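Local coordinates for DNA repair and telomere maintenance protein nbs1 (Schizosaccharomyces pombe, PDB 3HUF), which binds phosphorylated partners such as Ctp1 through its FHA and BRCT domains and works within the MRN complex to repair DNA double-strand breaks, at residues G63-F68 / K94-K99; M1-A6 / Y112-C117; K172-D177 / E203-I208; D178-Y183 / P199-C204. All coordinates share one frame; numbering follows the deposited sequence.

Contact 1 of 4, residues G63-F68 / K94-K99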
loop_
_atom_site.group_PDB
_atom_site.type_symbol
_atom_site.label_atom_id
_atom_site.label_comp_id
_atom_site.label_asym_id
_atom_site.label_seq_id
_atom_site.Cartn_x
_atom_site.Cartn_y
_atom_site.Cartn_z
ATOM N N GLY A 63 -6.583 -0.329 -6.021
ATOM C CA GLY A 63 -5.668 -1.422 -5.689
ATOM C C GLY A 63 -5.420 -2.374 -6.860
ATOM O O GLY A 63 -4.883 -3.469 -6.664
ATOM N N GLY A 64 -5.808 -1.967 -8.070
ATOM C CA GLY A 64 -5.598 -2.802 -9.260
ATOM C C GLY A 64 -4.108 -2.893 -9.609
ATOM O O GLY A 64 -3.322 -2.020 -9.213
ATOM N N PRO A 65 -3.711 -3.957 -10.339
ATOM C CA PRO A 65 -2.320 -4.148 -10.707
ATOM C C PRO A 65 -1.886 -3.326 -11.927
ATOM O O PRO A 65 -2.725 -2.866 -12.732
ATOM C CB PRO A 65 -2.282 -5.645 -11.068
ATOM C CG PRO A 65 -3.607 -5.907 -11.685
ATOM C CD PRO A 65 -4.575 -5.056 -10.864
ATOM N N CYS A 66 -0.579 -3.168 -12.091
ATOM C CA CYS A 66 -0.046 -2.639 -13.345
ATOM C C CYS A 66 -0.386 -3.627 -14.447
ATOM O O CYS A 66 -0.352 -4.849 -14.221
ATOM C CB CYS A 66 1.459 -2.496 -13.262
ATOM S SG CYS A 66 2.003 -1.165 -12.179
ATOM N N GLU A 67 -0.737 -3.104 -15.619
ATOM C CA GLU A 67 -1.077 -3.965 -16.758
ATOM C C GLU A 67 0.126 -4.832 -17.128
ATOM O O GLU A 67 1.259 -4.339 -17.273
ATOM C CB GLU A 67 -1.499 -3.131 -17.974
ATOM C CG GLU A 67 -1.940 -3.965 -19.166
ATOM C CD GLU A 67 -2.583 -3.117 -20.214
ATOM O OE1 GLU A 67 -2.184 -3.224 -21.406
ATOM O OE2 GLU A 67 -3.476 -2.323 -19.836
ATOM N N PHE A 68 -0.134 -6.124 -17.266
ATOM C CA PHE A 68 0.904 -7.110 -17.541
ATOM C C PHE A 68 0.607 -7.668 -18.934
ATOM O O PHE A 68 -0.452 -8.246 -19.166
ATOM C CB PHE A 68 0.821 -8.199 -16.462
ATOM C CG PHE A 68 2.044 -9.098 -16.360
ATOM C CD1 PHE A 68 2.792 -9.128 -15.178
ATOM C CD2 PHE A 68 2.421 -9.940 -17.417
ATOM C CE1 PHE A 68 3.896 -9.968 -15.056
ATOM C CE2 PHE A 68 3.513 -10.798 -17.293
ATOM C CZ PHE A 68 4.255 -10.806 -16.113
ATOM N N LYS A 94 -5.099 -7.684 -16.567
ATOM C CA LYS A 94 -5.210 -6.902 -15.343
ATOM C C LYS A 94 -5.714 -7.689 -14.152
ATOM O O LYS A 94 -6.184 -7.116 -13.183
ATOM C CB LYS A 94 -6.024 -5.627 -15.562
ATOM C CG LYS A 94 -5.113 -4.415 -15.654
ATOM C CD LYS A 94 -5.883 -3.108 -15.669
ATOM C CE LYS A 94 -4.899 -1.927 -15.781
ATOM N NZ LYS A 94 -5.534 -0.583 -15.664
ATOM N N GLU A 95 -5.597 -9.004 -14.217
ATOM C CA GLU A 95 -5.899 -9.868 -13.082
ATOM C C GLU A 95 -4.663 -9.925 -12.188
ATOM O O GLU A 95 -3.551 -9.646 -12.644
ATOM C CB GLU A 95 -6.183 -11.279 -13.579
ATOM C CG GLU A 95 -7.540 -11.457 -14.214
ATOM C CD GLU A 95 -7.408 -12.062 -15.588
ATOM O OE1 GLU A 95 -7.071 -13.275 -15.681
ATOM O OE2 GLU A 95 -7.630 -11.320 -16.582
ATOM N N LYS A 96 -4.843 -10.323 -10.936
ATOM C CA LYS A 96 -3.732 -10.300 -9.989
ATOM C C LYS A 96 -2.967 -11.629 -9.888
ATOM O O LYS A 96 -1.986 -11.717 -9.169
ATOM C CB LYS A 96 -4.224 -9.833 -8.619
ATOM C CG LYS A 96 -4.791 -8.419 -8.662
ATOM C CD LYS A 96 -5.558 -8.090 -7.407
ATOM C CE LYS A 96 -5.824 -6.585 -7.354
ATOM N NZ LYS A 96 -6.264 -6.179 -5.997
ATOM N N ASP A 97 -3.425 -12.639 -10.620
ATOM C CA ASP A 97 -2.803 -13.955 -10.636
ATOM C C ASP A 97 -2.716 -14.470 -12.061
ATOM O O ASP A 97 -3.740 -14.691 -12.716
ATOM C CB ASP A 97 -3.619 -14.942 -9.807
ATOM C CG ASP A 97 -3.488 -14.695 -8.328
ATOM O OD1 ASP A 97 -2.543 -15.239 -7.721
ATOM O OD2 ASP A 97 -4.339 -13.968 -7.766
ATOM N N LEU A 98 -1.493 -14.665 -12.537
ATOM C CA LEU A 98 -1.260 -15.180 -13.891
ATOM C C LEU A 98 -0.414 -16.453 -13.850
ATOM O O LEU A 98 0.641 -16.500 -13.204
ATOM C CB LEU A 98 -0.591 -14.110 -14.771
ATOM C CG LEU A 98 -1.163 -12.680 -14.827
ATOM C CD1 LEU A 98 -0.286 -11.793 -15.657
ATOM C CD2 LEU A 98 -2.610 -12.645 -15.371
ATOM N N LYS A 99 -0.891 -17.488 -14.535
ATOM C CA LYS A 99 -0.188 -18.749 -14.627
ATOM C C LYS A 99 0.292 -18.825 -16.072
ATOM O O LYS A 99 -0.510 -18.903 -16.994
ATOM C CB LYS A 99 -1.164 -19.879 -14.269
ATOM C CG LYS A 99 -0.651 -21.281 -14.383
ATOM C CD LYS A 99 -1.757 -22.295 -14.039
ATOM C CE LYS A 99 -1.910 -23.369 -15.122
ATOM N NZ LYS A 99 -1.233 -24.674 -14.757
HETATM O O HOH W 1 -4.413 -5.106 -4.765
#
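The Phe68 ring takes the CD1 methyl of Leu98 over one face, set toward the rim: Leu98 CD1 stands 3.9 Å from the centroid of the Phe68 ring, a CH-pi contact 25° off the normal. The two side chains run alongside each other, head to tail. Phe68 CG is anti to the backbone N (chi1 -164°), which swings the ring across to the leucine. Trp2 meets the same ring edge-to-face, and Phe50 packs against it at an incline.

Earlier in the loop, the Pro65 ring lies against backbone, its CG 3.2 Å from Lys94 O. The aliphatic part of Lys96 crosses the proline at about a right angle, with Lys96 CG 4.0 Å from Pro65 CD. From there the lysine runs extended to its amine, and NZ donates to Gly63 O at 3.1 Å. The donor comes in well above the carbonyl plane rather than on a lone pair, and a water also joins the two atoms. Gly63, with positive phi, is where the chain leaves helix 57-62, so the lysine holds the turn that follows that helix. Lys94 lies alongside Glu67, their charged ends not touching.

Phe68 begins strand 68-72 of one sheet and Leu98 belongs to strand 97-102 of the other, so their contact is core packing between the two sheets of the FHA beta sandwich.

Contact 2 of 4, residues M1-A6 / Y112-C117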
loop_
_atom_site.group_PDB
_atom_site.type_symbol
_atom_site.label_atom_id
_atom_site.label_comp_id
_atom_site.label_asym_id
_atom_site.label_seq_id
_atom_site.Cartn_x
_atom_site.Cartn_y
_atom_site.Cartn_z
ATOM N N MET A 1 3.103 -4.604 -6.173
ATOM C CA MET A 1 4.126 -4.845 -7.225
ATOM C C MET A 1 3.968 -6.262 -7.764
ATOM O O MET A 1 3.332 -7.099 -7.121
ATOM C CB MET A 1 5.523 -4.632 -6.645
ATOM C CG MET A 1 5.815 -3.159 -6.288
ATOM S SD MET A 1 7.578 -3.034 -6.106
ATOM C CE MET A 1 7.865 -4.048 -7.519
ATOM N N TRP A 2 4.529 -6.511 -8.940
ATOM C CA TRP A 2 4.438 -7.817 -9.593
ATOM C C TRP A 2 5.609 -8.674 -9.151
ATOM O O TRP A 2 6.732 -8.187 -9.041
ATOM C CB TRP A 2 4.467 -7.683 -11.130
ATOM C CG TRP A 2 3.121 -7.421 -11.752
ATOM C CD1 TRP A 2 2.677 -6.251 -12.328
ATOM C CD2 TRP A 2 2.038 -8.346 -11.831
ATOM N NE1 TRP A 2 1.373 -6.408 -12.761
ATOM C CE2 TRP A 2 0.964 -7.686 -12.466
ATOM C CE3 TRP A 2 1.874 -9.686 -11.438
ATOM C CZ2 TRP A 2 -0.264 -8.322 -12.716
ATOM C CZ3 TRP A 2 0.643 -10.316 -11.695
ATOM C CH2 TRP A 2 -0.394 -9.636 -12.325
ATOM N N ILE A 3 5.322 -9.949 -8.898
ATOM C CA ILE A 3 6.329 -10.938 -8.537
ATOM C C ILE A 3 6.104 -12.190 -9.369
ATOM O O ILE A 3 4.956 -12.520 -9.659
ATOM C CB ILE A 3 6.215 -11.330 -7.066
ATOM C CG1 ILE A 3 6.331 -10.094 -6.161
ATOM C CG2 ILE A 3 7.257 -12.390 -6.710
ATOM C CD1 ILE A 3 4.987 -9.774 -5.537
ATOM N N ILE A 4 7.187 -12.855 -9.791
ATOM C CA ILE A 4 7.079 -14.201 -10.382
ATOM C C ILE A 4 7.863 -15.264 -9.601
ATOM O O ILE A 4 8.902 -14.994 -9.026
ATOM C CB ILE A 4 7.502 -14.255 -11.884
ATOM C CG1 ILE A 4 8.953 -13.805 -12.066
ATOM C CG2 ILE A 4 6.550 -13.420 -12.727
ATOM C CD1 ILE A 4 9.548 -14.127 -13.423
ATOM N N GLU A 5 7.325 -16.468 -9.584
ATOM C CA GLU A 5 8.024 -17.626 -9.078
ATOM C C GLU A 5 7.476 -18.828 -9.830
ATOM O O GLU A 5 6.500 -18.696 -10.569
ATOM C CB GLU A 5 7.845 -17.780 -7.556
ATOM C CG GLU A 5 6.410 -17.844 -7.095
ATOM C CD GLU A 5 6.289 -18.076 -5.590
ATOM O OE1 GLU A 5 7.327 -18.033 -4.886
ATOM O OE2 GLU A 5 5.155 -18.308 -5.112
ATOM N N ALA A 6 8.102 -19.992 -9.657
ATOM C CA ALA A 6 7.655 -21.202 -10.342
ATOM C C ALA A 6 7.909 -22.422 -9.488
ATOM O O ALA A 6 8.684 -22.369 -8.528
ATOM C CB ALA A 6 8.358 -21.354 -11.656
ATOM N N TYR A 112 2.045 -12.959 -9.631
ATOM C CA TYR A 112 1.027 -12.485 -8.718
ATOM C C TYR A 112 1.353 -11.069 -8.284
ATOM O O TYR A 112 2.508 -10.670 -8.203
ATOM C CB TYR A 112 0.833 -13.382 -7.497
ATOM C CG TYR A 112 2.110 -13.774 -6.791
ATOM C CD1 TYR A 112 2.547 -13.073 -5.649
ATOM C CD2 TYR A 112 2.896 -14.825 -7.263
ATOM C CE1 TYR A 112 3.738 -13.417 -4.989
ATOM C CE2 TYR A 112 4.098 -15.166 -6.622
ATOM C CZ TYR A 112 4.502 -14.465 -5.476
ATOM O OH TYR A 112 5.676 -14.815 -4.836
ATOM N N TRP A 113 0.296 -10.319 -8.025
ATOM C CA TRP A 113 0.425 -8.940 -7.621
ATOM C C TRP A 113 0.380 -8.894 -6.101
ATOM O O TRP A 113 -0.520 -9.478 -5.496
ATOM C CB TRP A 113 -0.739 -8.144 -8.235
ATOM C CG TRP A 113 -0.815 -6.710 -7.808
ATOM C CD1 TRP A 113 -1.655 -6.169 -6.871
ATOM C CD2 TRP A 113 -0.040 -5.626 -8.332
ATOM N NE1 TRP A 113 -1.430 -4.815 -6.767
ATOM C CE2 TRP A 113 -0.461 -4.450 -7.665
ATOM C CE3 TRP A 113 0.963 -5.532 -9.306
ATOM C CZ2 TRP A 113 0.087 -3.192 -7.944
ATOM C CZ3 TRP A 113 1.528 -4.274 -9.573
ATOM C CH2 TRP A 113 1.083 -3.119 -8.894
ATOM N N ARG A 114 1.359 -8.232 -5.496
ATOM C CA ARG A 114 1.311 -7.922 -4.078
ATOM C C ARG A 114 0.844 -6.470 -3.945
ATOM O O ARG A 114 1.396 -5.595 -4.604
ATOM C CB ARG A 114 2.707 -8.080 -3.452
ATOM C CG ARG A 114 2.757 -7.965 -1.919
ATOM C CD ARG A 114 4.126 -8.463 -1.296
ATOM N NE ARG A 114 4.378 -9.911 -1.399
ATOM C CZ ARG A 114 3.765 -10.845 -0.670
ATOM N NH1 ARG A 114 2.825 -10.499 0.217
ATOM N NH2 ARG A 114 4.068 -12.134 -0.836
ATOM N N SER A 115 -0.157 -6.231 -3.095
ATOM C CA SER A 115 -0.680 -4.884 -2.827
ATOM C C SER A 115 0.365 -3.966 -2.247
ATOM O O SER A 115 1.055 -4.318 -1.293
ATOM C CB SER A 115 -1.841 -4.945 -1.835
ATOM O OG SER A 115 -2.972 -5.527 -2.436
ATOM N N MET A 116 0.477 -2.779 -2.824
ATOM C CA MET A 116 1.378 -1.763 -2.311
ATOM C C MET A 116 1.021 -0.474 -3.007
ATOM O O MET A 116 1.257 -0.327 -4.217
ATOM C CB MET A 116 2.838 -2.120 -2.568
ATOM C CG MET A 116 3.806 -1.289 -1.752
ATOM S SD MET A 116 5.536 -1.725 -2.038
ATOM C CE MET A 116 6.239 -0.741 -0.708
ATOM N N CYS A 117 0.409 0.428 -2.236
ATOM C CA CYS A 117 0.004 1.751 -2.691
ATOM C C CYS A 117 0.397 2.706 -1.592
ATOM O O CYS A 117 0.061 2.487 -0.432
ATOM C CB CYS A 117 -1.516 1.845 -2.901
ATOM S SG CYS A 117 -2.157 0.942 -4.325
HETATM O O HOH W 2 2.809 -1.818 -5.948
#
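Trp2 and Trp113 make a T-shaped pair, the edge of Trp113 directed at the face of Trp2. The five-membered ring of Trp2 and the six-membered ring of Trp113 have centroids 4.8 Å apart and planes at 69°. Trp113 CB sits over the six-membered ring of Trp2, 4.2 Å from its centroid and almost on the normal. A chi1 of 175° points the Trp113 indole away from its own amide nitrogen and offers one face to Met1, whose CA approaches Trp113 CZ3 to 3.5 Å.

Tyr112 and Ile3 meet on the other side of the sheet. Ile3 CB is over the Tyr112 ring, 4.1 Å from its centroid, while Glu5 CG arrives at the ring edge, 3.6 Å from Tyr112 CE2. Ile3 CD1 reaches on to Arg114 CB at 3.5 Å.

The backbones hold this register. Trp2 and Trp113 form an antiparallel non-hydrogen-bonded pair; Ile3 and Tyr112 form a hydrogen-bonded one, with Tyr112 N to Ile3 O at 2.9 Å. Arg114 N donates to Met1 O at 2.8 Å. Further out, the indole NH of Trp2 bonds to Cys66 O, and Asp194 serves both polar groups on the Tyr112 side, its OD2 bonded to Tyr112 OH and its OD1 in a salt bridge with Arg114 NE.

The N-terminal amine also bonds to Arg114 O, unusually short and doubtful in length, and a water links it to Met116 O. Probably charged, it would be favoured by that carbonyl and water, which tie the N-terminus, beside strand 2-6 of the FHA sheet, to the chain running toward strand 118-120 of BRCT 1.

Contact 3 of 4, residues K172-D177 / E203-I208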
loop_
_atom_site.group_PDB
_atom_site.type_symbol
_atom_site.label_atom_id
_atom_site.label_comp_id
_atom_site.label_asym_id
_atom_site.label_seq_id
_atom_site.Cartn_x
_atom_site.Cartn_y
_atom_site.Cartn_z
ATOM N N LYS A 172 -4.542 1.020 10.758
ATOM C CA LYS A 172 -3.483 -0.000 10.734
ATOM C C LYS A 172 -2.608 -0.000 9.484
ATOM O O LYS A 172 -2.034 -1.023 9.099
ATOM C CB LYS A 172 -4.033 -1.391 11.078
ATOM C CG LYS A 172 -4.519 -1.483 12.529
ATOM C CD LYS A 172 -5.555 -2.576 12.718
ATOM C CE LYS A 172 -5.869 -2.756 14.191
ATOM N NZ LYS A 172 -6.687 -3.986 14.431
ATOM N N THR A 173 -2.513 1.167 8.857
ATOM C CA THR A 173 -1.615 1.375 7.740
ATOM C C THR A 173 -0.190 1.426 8.298
ATOM O O THR A 173 0.011 1.809 9.447
ATOM C CB THR A 173 -1.970 2.677 7.034
ATOM O OG1 THR A 173 -3.353 2.631 6.680
ATOM C CG2 THR A 173 -1.153 2.880 5.775
ATOM N N VAL A 174 0.779 0.991 7.497
ATOM C CA VAL A 174 2.192 1.062 7.853
ATOM C C VAL A 174 2.697 2.491 7.605
ATOM O O VAL A 174 2.601 3.018 6.509
ATOM C CB VAL A 174 3.019 0.031 7.029
ATOM C CG1 VAL A 174 4.505 0.092 7.401
ATOM C CG2 VAL A 174 2.480 -1.380 7.242
ATOM N N ILE A 175 3.230 3.132 8.644
ATOM C CA ILE A 175 3.678 4.505 8.503
ATOM C C ILE A 175 5.167 4.526 8.206
ATOM O O ILE A 175 5.967 3.925 8.900
ATOM C CB ILE A 175 3.311 5.352 9.748
ATOM C CG1 ILE A 175 1.778 5.454 9.877
ATOM C CG2 ILE A 175 3.975 6.746 9.682
ATOM C CD1 ILE A 175 1.349 6.049 11.185
ATOM N N ILE A 176 5.544 5.194 7.130
ATOM C CA ILE A 176 6.946 5.230 6.774
ATOM C C ILE A 176 7.393 6.674 6.687
ATOM O O ILE A 176 6.585 7.596 6.866
ATOM C CB ILE A 176 7.193 4.498 5.430
ATOM C CG1 ILE A 176 6.258 5.046 4.345
ATOM C CG2 ILE A 176 7.024 2.991 5.614
ATOM C CD1 ILE A 176 6.457 4.413 2.981
ATOM N N ASP A 177 8.669 6.868 6.392
ATOM C CA ASP A 177 9.158 8.195 6.119
ATOM C C ASP A 177 10.185 8.207 5.006
ATOM O O ASP A 177 10.423 7.195 4.351
ATOM C CB ASP A 177 9.676 8.888 7.395
ATOM C CG ASP A 177 10.881 8.193 8.026
ATOM O OD1 ASP A 177 11.208 8.575 9.158
ATOM O OD2 ASP A 177 11.526 7.298 7.431
ATOM N N GLU A 203 9.985 -2.191 9.738
ATOM C CA GLU A 203 11.048 -1.815 10.673
ATOM C C GLU A 203 11.110 -0.307 10.828
ATOM O O GLU A 203 11.302 0.205 11.929
ATOM C CB GLU A 203 12.416 -2.345 10.218
ATOM C CG GLU A 203 12.732 -3.747 10.698
ATOM C CD GLU A 203 12.605 -3.884 12.210
ATOM O OE1 GLU A 203 13.330 -3.186 12.955
ATOM O OE2 GLU A 203 11.768 -4.691 12.658
ATOM N N CYS A 204 10.966 0.388 9.703
ATOM C CA CYS A 204 10.902 1.841 9.685
ATOM C C CYS A 204 9.741 2.331 10.573
ATOM O O CYS A 204 9.924 3.198 11.428
ATOM C CB CYS A 204 10.725 2.331 8.240
ATOM S SG CYS A 204 10.563 4.136 8.076
ATOM N N PHE A 205 8.571 1.735 10.377
ATOM C CA PHE A 205 7.356 2.061 11.124
ATOM C C PHE A 205 7.583 1.878 12.620
ATOM O O PHE A 205 7.387 2.824 13.389
ATOM C CB PHE A 205 6.209 1.181 10.622
ATOM C CG PHE A 205 4.852 1.462 11.266
ATOM C CD1 PHE A 205 4.576 2.675 11.912
ATOM C CD2 PHE A 205 3.847 0.510 11.194
ATOM C CE1 PHE A 205 3.326 2.907 12.493
ATOM C CE2 PHE A 205 2.601 0.738 11.770
ATOM C CZ PHE A 205 2.342 1.942 12.417
ATOM N N LYS A 206 8.054 0.688 13.012
ATOM C CA LYS A 206 8.291 0.371 14.403
ATOM C C LYS A 206 9.291 1.334 15.052
ATOM O O LYS A 206 9.158 1.663 16.221
ATOM C CB LYS A 206 8.755 -1.081 14.566
ATOM C CG LYS A 206 7.653 -2.081 14.229
ATOM C CD LYS A 206 8.041 -3.539 14.568
ATOM C CE LYS A 206 7.233 -4.536 13.685
ATOM N NZ LYS A 206 7.315 -5.952 14.184
ATOM N N ASN A 207 10.278 1.785 14.281
ATOM C CA ASN A 207 11.287 2.690 14.828
ATOM C C ASN A 207 10.699 4.096 14.976
ATOM O O ASN A 207 10.937 4.754 15.988
ATOM C CB ASN A 207 12.569 2.670 13.973
ATOM C CG ASN A 207 13.752 3.265 14.684
ATOM O OD1 ASN A 207 14.238 2.728 15.704
ATOM N ND2 ASN A 207 14.249 4.386 14.153
ATOM N N ILE A 208 9.890 4.520 13.995
ATOM C CA ILE A 208 9.232 5.839 14.034
ATOM C C ILE A 208 8.460 6.096 15.335
ATOM O O ILE A 208 8.669 7.136 16.002
ATOM C CB ILE A 208 8.286 6.087 12.810
ATOM C CG1 ILE A 208 9.092 6.336 11.537
ATOM C CG2 ILE A 208 7.361 7.259 13.070
ATOM C CD1 ILE A 208 8.228 6.319 10.245
#
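The carbonyl oxygen of Ile175 is hemmed in by carbon from the helix. Phe205 CA makes a CA-H...O contact with it at 3.2 Å, bent to 124° at the hydrogen, and Ile208 CD1 lies 3.6 Å from Ile175 O. No conventional hydrogen bond joins the two segments.

Phe205 carries most of the packing. With chi1 at -177° its ring extends away from the helix backbone and lies flat against the strand, Ile175 N over the ring centre, 3.4 Å above the plane. The carbonyl carbon of Val174 is over the same face, toward the rim. Side chains close round it: Ile175 CB is 3.7 Å from Phe205 CD1, and Val174 CG1 is 3.8 Å from Phe205 CB.

Following the strand, Asp177 is the N-cap of helix 178-184, its side chain capping a backbone N there. Its OD2 is bonded to Ser179 OG and lies 3.4 Å from Cys204 SG, while Ile208 CD1 lies beside the other carboxylate oxygen, OD1.

Strand 174-176 borders the four-stranded parallel BRCT 1 sheet. Val174 and Ile176 bond to the backbone of strand 150-152 and the residues flanking it, and the 203-208 part of helix 198-209 crosses the outer side of strand 174-176 at 79°, axes 6.8 Å apart. Phe169 of helix 163-170 touches both Ile175 and Phe205, and a Schellman motif at Lys172 ends that helix just ahead of the strand.

Contact 4 of 4, residues D178-Y183 / P199-C204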
loop_
_atom_site.group_PDB
_atom_site.type_symbol
_atom_site.label_atom_id
_atom_site.label_comp_id
_atom_site.label_asym_id
_atom_site.label_seq_id
_atom_site.Cartn_x
_atom_site.Cartn_y
_atom_site.Cartn_z
ATOM N N ASP A 178 10.750 9.396 4.814
ATOM C CA ASP A 178 11.836 9.722 3.898
ATOM C C ASP A 178 12.946 8.672 3.813
ATOM O O ASP A 178 13.402 8.335 2.724
ATOM C CB ASP A 178 12.450 11.032 4.419
ATOM C CG ASP A 178 13.116 11.827 3.349
ATOM O OD1 ASP A 178 12.397 12.609 2.685
ATOM O OD2 ASP A 178 14.358 11.696 3.197
ATOM N N SER A 179 13.401 8.177 4.964
ATOM C CA SER A 179 14.506 7.207 5.011
ATOM C C SER A 179 14.167 5.897 4.278
ATOM O O SER A 179 15.025 5.310 3.621
ATOM C CB SER A 179 14.953 6.938 6.463
ATOM O OG SER A 179 13.975 6.184 7.174
ATOM N N TYR A 180 12.923 5.444 4.377
ATOM C CA TYR A 180 12.491 4.286 3.615
ATOM C C TYR A 180 12.396 4.602 2.114
ATOM O O TYR A 180 12.744 3.766 1.266
ATOM C CB TYR A 180 11.163 3.733 4.132
ATOM C CG TYR A 180 10.658 2.543 3.339
ATOM C CD1 TYR A 180 11.238 1.276 3.484
ATOM C CD2 TYR A 180 9.624 2.690 2.428
ATOM C CE1 TYR A 180 10.771 0.186 2.742
ATOM C CE2 TYR A 180 9.148 1.618 1.685
ATOM C CZ TYR A 180 9.722 0.364 1.850
ATOM O OH TYR A 180 9.233 -0.680 1.092
ATOM N N LEU A 181 11.940 5.806 1.780
ATOM C CA LEU A 181 11.881 6.222 0.383
ATOM C C LEU A 181 13.279 6.237 -0.230
ATOM O O LEU A 181 13.467 5.788 -1.357
ATOM C CB LEU A 181 11.207 7.588 0.247
ATOM C CG LEU A 181 9.751 7.668 0.711
ATOM C CD1 LEU A 181 9.239 9.097 0.635
ATOM C CD2 LEU A 181 8.833 6.728 -0.091
ATOM N N GLN A 182 14.260 6.725 0.523
ATOM C CA GLN A 182 15.652 6.716 0.082
ATOM C C GLN A 182 16.127 5.288 -0.246
ATOM O O GLN A 182 16.799 5.068 -1.252
ATOM C CB GLN A 182 16.554 7.391 1.130
ATOM C CG GLN A 182 16.333 8.903 1.214
ATOM C CD GLN A 182 17.134 9.558 2.324
ATOM O OE1 GLN A 182 17.953 8.906 2.978
ATOM N NE2 GLN A 182 16.909 10.858 2.541
ATOM N N TYR A 183 15.750 4.336 0.607
ATOM C CA TYR A 183 15.943 2.921 0.340
ATOM C C TYR A 183 15.295 2.493 -0.979
ATOM O O TYR A 183 15.965 1.903 -1.817
ATOM C CB TYR A 183 15.426 2.084 1.509
ATOM C CG TYR A 183 15.330 0.595 1.256
ATOM C CD1 TYR A 183 16.463 -0.162 0.984
ATOM C CD2 TYR A 183 14.102 -0.067 1.323
ATOM C CE1 TYR A 183 16.372 -1.542 0.755
ATOM C CE2 TYR A 183 14.003 -1.442 1.100
ATOM C CZ TYR A 183 15.141 -2.169 0.825
ATOM O OH TYR A 183 15.061 -3.533 0.604
ATOM N N PRO A 199 9.511 -5.867 4.610
ATOM C CA PRO A 199 9.901 -5.849 6.005
ATOM C C PRO A 199 10.645 -4.590 6.451
ATOM O O PRO A 199 10.588 -4.247 7.619
ATOM C CB PRO A 199 10.828 -7.079 6.121
ATOM C CG PRO A 199 10.412 -7.966 5.014
ATOM C CD PRO A 199 10.142 -7.003 3.913
ATOM N N ASP A 200 11.361 -3.924 5.545
ATOM C CA ASP A 200 12.111 -2.719 5.920
ATOM C C ASP A 200 11.128 -1.609 6.205
ATOM O O ASP A 200 11.384 -0.758 7.045
ATOM C CB ASP A 200 13.074 -2.251 4.824
ATOM C CG ASP A 200 14.354 -3.075 4.765
ATOM O OD1 ASP A 200 14.632 -3.659 3.692
ATOM O OD2 ASP A 200 15.087 -3.146 5.761
ATOM N N ALA A 201 9.998 -1.630 5.506
ATOM C CA ALA A 201 8.927 -0.662 5.789
ATOM C C ALA A 201 8.357 -0.821 7.205
ATOM O O ALA A 201 8.079 0.176 7.878
ATOM C CB ALA A 201 7.831 -0.772 4.752
ATOM N N LEU A 202 8.195 -2.072 7.643
ATOM C CA LEU A 202 7.679 -2.371 8.978
ATOM C C LEU A 202 8.701 -1.988 10.034
ATOM O O LEU A 202 8.322 -1.510 11.102
ATOM C CB LEU A 202 7.313 -3.855 9.122
ATOM C CG LEU A 202 6.168 -4.363 8.236
ATOM C CD1 LEU A 202 6.188 -5.880 8.111
ATOM C CD2 LEU A 202 4.788 -3.877 8.728
ATOM N N GLU A 203 9.985 -2.191 9.738
ATOM C CA GLU A 203 11.048 -1.815 10.673
ATOM C C GLU A 203 11.110 -0.307 10.828
ATOM O O GLU A 203 11.302 0.205 11.929
ATOM C CB GLU A 203 12.416 -2.345 10.218
ATOM C CG GLU A 203 12.732 -3.747 10.698
ATOM C CD GLU A 203 12.605 -3.884 12.210
ATOM O OE1 GLU A 203 13.330 -3.186 12.955
ATOM O OE2 GLU A 203 11.768 -4.691 12.658
ATOM N N CYS A 204 10.966 0.388 9.703
ATOM C CA CYS A 204 10.902 1.841 9.685
ATOM C C CYS A 204 9.741 2.331 10.573
ATOM O O CYS A 204 9.924 3.198 11.428
ATOM C CB CYS A 204 10.725 2.331 8.240
ATOM S SG CYS A 204 10.563 4.136 8.076
#
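Tyr180 turns one ring face to Ala201: the methyl CB of Ala201 lies 3.9 Å from the centroid of the Tyr180 ring, 23° off the normal, in a CH-pi contact offset toward the rim. The touch falls toward the hydroxyl-bearing end, with Tyr180 CZ 3.6 Å from Ala201 CB, while Asp200 CB comes in the ring plane at the edge. The ring also reaches the helix backbone, Tyr180 CE1 lying 3.4 Å from Ala201 N. At the other end of the side chain, Cys204 SG packs 4.0 Å from Tyr180 CB.

One turn on, Tyr183 and Asp200 cross at about a right angle, the carboxylate plane inclined 68° to the ring. Asp200 OD1 stands 3.1 Å from Tyr183 OH. Extended first torsions (chi1 179° in Tyr180) throw both tyrosine rings across the gap between helix segments 178-183 and 199-204, nearly antiparallel, axes 10.0 Å apart. The Tyr180 ring spans that gap up to the small Ala201 side chain. Helix 178-184 of the BRCT 1 region is thus paired with helix 198-209, which packs on edge strand 174-176.

Apolar ring-on-methyl packing holds the middle, while carbonyls of the chain leading into helix 198-209 satisfy the hydroxyls: Tyr180 OH is hydrogen-bonded to Leu197 O, and Tyr183 OH weakly to Ser196 O. Because Asp200 lies in the first turn of helix 198-209, the helix start would probably favour its negative charge.

Contacts 1 and 2 lie side by side in the FHA sandwich, contact 2 at its join to BRCT 1, their centres 8 Å apart. Contact 1 is nested in the chain loop that contact 2 closes, and they meet where Cys66 N packs 3.5 Å from Trp113 CZ3 and where Trp113 N lies 2.9 Å from Lys96 O. Contacts 3 and 4 form a second pair in the BRCT 1 region, also 8 Å between centres, sharing Glu203 and Cys204 of helix 198-209. The pairs are bridged by residues 112-117: Met116 CE of contact 2 packs 3.5 Å from Tyr180 OH of contact 4. A thiocyanate, probably from the crystallisation liquor, sits about 4 Å from the Arg114 side chain.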